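PDB 2ZUX: rhamnogalacturonan endolyase YesW from Bacillus subtilis, which cleaves the rhamnogalacturonan backbone of plant cell-wall pectin by endo-acting beta-elimination and depends on calcium or manganese. Local coordinates for residues Asn9-Val15 / Ser81-Trp87. Numbering follows the deposited sequence.
Sequences NRGLVAV and SEKASVW
E82 OE2 is held by two donors: L12 N, at 3.1 Å and nearly along the C-O bond, and water 1, which also donates to L12 O; the other oxygen, OE1, accepts from R10 N. Here the first and last strands, in chain order, of the mixed N-terminal sheet of this family 11 lyase (13-17 and 76-87) run parallel. Glutamate suits the place because its chain, folded at chi2 (-78°), brings an acceptor to backbone N-H groups of the turn at 9-12. The N9 amide lies flat against the carboxylate, planes 9° apart, while its OD1 takes G11 N at 2.9 Å to close an Asx turn. With an alanine in place of E82, R10 N and L12 N would probably lose their acceptor and the N9 amide its stacking partner. Further along, A84 points toward 9-15, and its methyl CB packs on L12 CG at 3.7 Å, an apolar contact; water 2 links A14 N to S85 O. The strands close up where W87 N donates to A14 O, 2.8 Å and almost straight at 176°. Methyls of two beta-branched valines, V15 CG2 and V13 CG2, lie above the same side of the W87 indole, set toward its rim, V13 CG2 3.4 Å from W87 CZ2.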
ATOM      1  N   ASN A   9       6.040 -18.330   2.540  1.00 12.76           N
ATOM      2  CA  ASN A   9       6.654 -19.450   1.837  1.00 13.02           C
ATOM      3  C   ASN A   9       7.767 -18.925   0.921  1.00 12.74           C
ATOM      4  O   ASN A   9       8.123 -17.747   0.985  1.00 12.97           O
ATOM      5  CB  ASN A   9       5.600 -20.336   1.139  1.00 13.20           C
ATOM      6  CG  ASN A   9       5.012 -19.714  -0.127  1.00 13.39           C
ATOM      7  OD1 ASN A   9       5.459 -18.664  -0.604  1.00 12.68           O
ATOM      8  ND2 ASN A   9       4.007 -20.386  -0.690  1.00 14.53           N
ATOM      9  N   ARG A  10       8.325 -19.775   0.072  1.00 12.43           N
ATOM     10  CA  ARG A  10       9.481 -19.377  -0.720  1.00 12.74           C
ATOM     11  C   ARG A  10       9.137 -18.328  -1.784  1.00 12.51           C
ATOM     12  O   ARG A  10      10.028 -17.645  -2.300  1.00 12.36           O
ATOM     13  CB  ARG A  10      10.128 -20.623  -1.338  1.00 13.02           C
ATOM     14  CG  ARG A  10      11.463 -20.404  -2.045  1.00 13.84           C
ATOM     15  CD  ARG A  10      12.454 -19.617  -1.196  1.00 15.56           C
ATOM     16  NE  ARG A  10      12.857 -20.340   0.006  1.00 15.44           N
ATOM     17  CZ  ARG A  10      13.607 -19.834   0.982  1.00 15.38           C
ATOM     18  NH1 ARG A  10      14.041 -18.579   0.919  1.00 14.70           N
ATOM     19  NH2 ARG A  10      13.933 -20.586   2.025  1.00 15.96           N
ATOM     20  N   GLY A  11       7.851 -18.190  -2.098  1.00 12.45           N
ATOM     21  CA  GLY A  11       7.409 -17.249  -3.128  1.00 12.82           C
ATOM     22  C   GLY A  11       7.969 -17.590  -4.497  1.00 12.73           C
ATOM     23  O   GLY A  11       8.130 -16.721  -5.349  1.00 13.02           O
ATOM     24  N   LEU A  12       8.276 -18.868  -4.713  1.00 12.47           N
ATOM     25  CA  LEU A  12       8.891 -19.311  -5.957  1.00 12.67           C
ATOM     26  C   LEU A  12       7.976 -19.045  -7.153  1.00 12.81           C
ATOM     27  O   LEU A  12       6.785 -19.355  -7.106  1.00 13.64           O
ATOM     28  CB  LEU A  12       9.267 -20.799  -5.868  1.00 12.66           C
ATOM     29  CG  LEU A  12      10.027 -21.397  -7.049  1.00 13.22           C
ATOM     30  CD1 LEU A  12      11.385 -20.742  -7.209  1.00 13.91           C
ATOM     31  CD2 LEU A  12      10.186 -22.896  -6.838  1.00 13.74           C
ATOM     32  N   VAL A  13       8.542 -18.456  -8.202  1.00 12.89           N
ATOM     33  CA  VAL A  13       7.820 -18.182  -9.441  1.00 13.52           C
ATOM     34  C   VAL A  13       8.713 -18.543 -10.630  1.00 13.67           C
ATOM     35  O   VAL A  13       9.936 -18.389 -10.563  1.00 13.75           O
ATOM     36  CB  VAL A  13       7.333 -16.693  -9.502  1.00 13.76           C
ATOM     37  CG1 VAL A  13       8.486 -15.727  -9.741  1.00 14.61           C
ATOM     38  CG2 VAL A  13       6.262 -16.508 -10.563  1.00 14.57           C
ATOM     39  N   ALA A  14       8.101 -19.056 -11.696  1.00 13.74           N
ATOM     40  CA  ALA A  14       8.808 -19.434 -12.912  1.00 14.00           C
ATOM     41  C   ALA A  14       8.027 -18.910 -14.098  1.00 13.71           C
ATOM     42  O   ALA A  14       6.813 -19.117 -14.190  1.00 14.33           O
ATOM     43  CB  ALA A  14       8.967 -20.949 -13.002  1.00 14.02           C
ATOM     44  N   VAL A  15       8.718 -18.203 -14.984  1.00 13.81           N
ATOM     45  CA  VAL A  15       8.065 -17.493 -16.073  1.00 14.31           C
ATOM     46  C   VAL A  15       8.786 -17.793 -17.376  1.00 15.24           C
ATOM     47  O   VAL A  15      10.010 -17.665 -17.464  1.00 15.02           O
ATOM     48  CB  VAL A  15       8.051 -15.957 -15.831  1.00 13.55           C
ATOM     49  CG1 VAL A  15       7.293 -15.232 -16.945  1.00 13.37           C
ATOM     50  CG2 VAL A  15       7.450 -15.607 -14.467  1.00 14.34           C
ATOM     51  N   SER A  81      11.178 -26.216  -1.355  1.00 20.58           N
ATOM     52  CA  SER A  81      10.088 -25.257  -1.346  1.00 20.27           C
ATOM     53  C   SER A  81       8.827 -25.890  -1.917  1.00 20.71           C
ATOM     54  O   SER A  81       8.852 -27.022  -2.406  1.00 20.88           O
ATOM     55  CB  SER A  81      10.459 -24.073  -2.229  1.00 19.83           C
ATOM     56  OG  SER A  81      10.563 -24.489  -3.580  1.00 18.05           O
ATOM     57  N   GLU A  82       7.730 -25.140  -1.864  1.00 20.98           N
ATOM     58  CA  GLU A  82       6.554 -25.454  -2.655  1.00 21.20           C
ATOM     59  C   GLU A  82       6.939 -25.550  -4.136  1.00 21.33           C
ATOM     60  O   GLU A  82       7.893 -24.907  -4.587  1.00 20.91           O
ATOM     61  CB  GLU A  82       5.462 -24.395  -2.427  1.00 21.11           C
ATOM     62  CG  GLU A  82       5.693 -23.028  -3.103  1.00 21.15           C
ATOM     63  CD  GLU A  82       6.693 -22.108  -2.391  1.00 20.51           C
ATOM     64  OE1 GLU A  82       7.169 -22.434  -1.271  1.00 20.52           O
ATOM     65  OE2 GLU A  82       6.990 -21.036  -2.977  1.00 17.78           O
ATOM     66  N   LYS A  83       6.210 -26.369  -4.885  1.00 21.63           N
ATOM     67  CA  LYS A  83       6.431 -26.512  -6.322  1.00 21.80           C
ATOM     68  C   LYS A  83       5.860 -25.329  -7.095  1.00 21.49           C
ATOM     69  O   LYS A  83       4.771 -24.849  -6.782  1.00 21.62           O
ATOM     70  CB  LYS A  83       5.793 -27.802  -6.838  1.00 22.31           C
ATOM     71  CG  LYS A  83       6.501 -29.060  -6.391  1.00 24.03           C
ATOM     72  CD  LYS A  83       5.874 -30.303  -7.014  1.00 26.61           C
ATOM     73  CE  LYS A  83       6.651 -31.558  -6.636  1.00 28.03           C
ATOM     74  NZ  LYS A  83       8.038 -31.553  -7.192  1.00 30.23           N
ATOM     75  N   ALA A  84       6.602 -24.871  -8.099  1.00 20.82           N
ATOM     76  CA  ALA A  84       6.133 -23.810  -8.986  1.00 20.38           C
ATOM     77  C   ALA A  84       6.030 -24.295 -10.423  1.00 20.42           C
ATOM     78  O   ALA A  84       6.972 -24.871 -10.964  1.00 20.64           O
ATOM     79  CB  ALA A  84       7.057 -22.590  -8.905  1.00 20.19           C
ATOM     80  N   SER A  85       4.880 -24.058 -11.044  1.00 20.19           N
ATOM     81  CA  SER A  85       4.731 -24.325 -12.469  1.00 20.32           C
ATOM     82  C   SER A  85       5.118 -23.077 -13.263  1.00 19.73           C
ATOM     83  O   SER A  85       5.293 -21.999 -12.687  1.00 20.14           O
ATOM     84  CB  SER A  85       3.303 -24.773 -12.794  1.00 20.72           C
ATOM     85  OG  SER A  85       2.359 -23.808 -12.375  1.00 22.62           O
ATOM     86  N   VAL A  86       5.264 -23.226 -14.575  1.00 18.58           N
ATOM     87  CA  VAL A  86       5.744 -22.144 -15.435  1.00 17.76           C
ATOM     88  C   VAL A  86       4.592 -21.295 -15.961  1.00 17.06           C
ATOM     89  O   VAL A  86       3.639 -21.821 -16.555  1.00 17.03           O
ATOM     90  CB  VAL A  86       6.564 -22.692 -16.637  1.00 17.76           C
ATOM     91  CG1 VAL A  86       6.937 -21.583 -17.607  1.00 18.39           C
ATOM     92  CG2 VAL A  86       7.819 -23.415 -16.154  1.00 17.61           C
ATOM     93  N   TRP A  87       4.682 -19.983 -15.750  1.00 16.08           N
ATOM     94  CA  TRP A  87       3.719 -19.051 -16.326  1.00 15.52           C
ATOM     95  C   TRP A  87       3.909 -18.992 -17.830  1.00 15.92           C
ATOM     96  O   TRP A  87       4.982 -18.629 -18.317  1.00 16.22           O
ATOM     97  CB  TRP A  87       3.942 -17.646 -15.786  1.00 14.93           C
ATOM     98  CG  TRP A  87       3.677 -17.416 -14.337  1.00 14.27           C
ATOM     99  CD1 TRP A  87       3.510 -18.348 -13.347  1.00 14.66           C
ATOM    100  CD2 TRP A  87       3.588 -16.138 -13.710  1.00 13.49           C
ATOM    101  NE1 TRP A  87       3.314 -17.713 -12.136  1.00 14.59           N
ATOM    102  CE2 TRP A  87       3.350 -16.356 -12.338  1.00 13.84           C
ATOM    103  CE3 TRP A  87       3.679 -14.825 -14.183  1.00 12.94           C
ATOM    104  CZ2 TRP A  87       3.208 -15.301 -11.429  1.00 14.15           C
ATOM    105  CZ3 TRP A  87       3.535 -13.779 -13.283  1.00 13.83           C
ATOM    106  CH2 TRP A  87       3.305 -14.024 -11.922  1.00 14.59           C
TER
HETATM  107  O   HOH W   1       5.346 -20.454  -5.041  1.00 17.18           O
HETATM  108  O   HOH W   2       5.379 -19.964 -11.095  1.00 17.35           O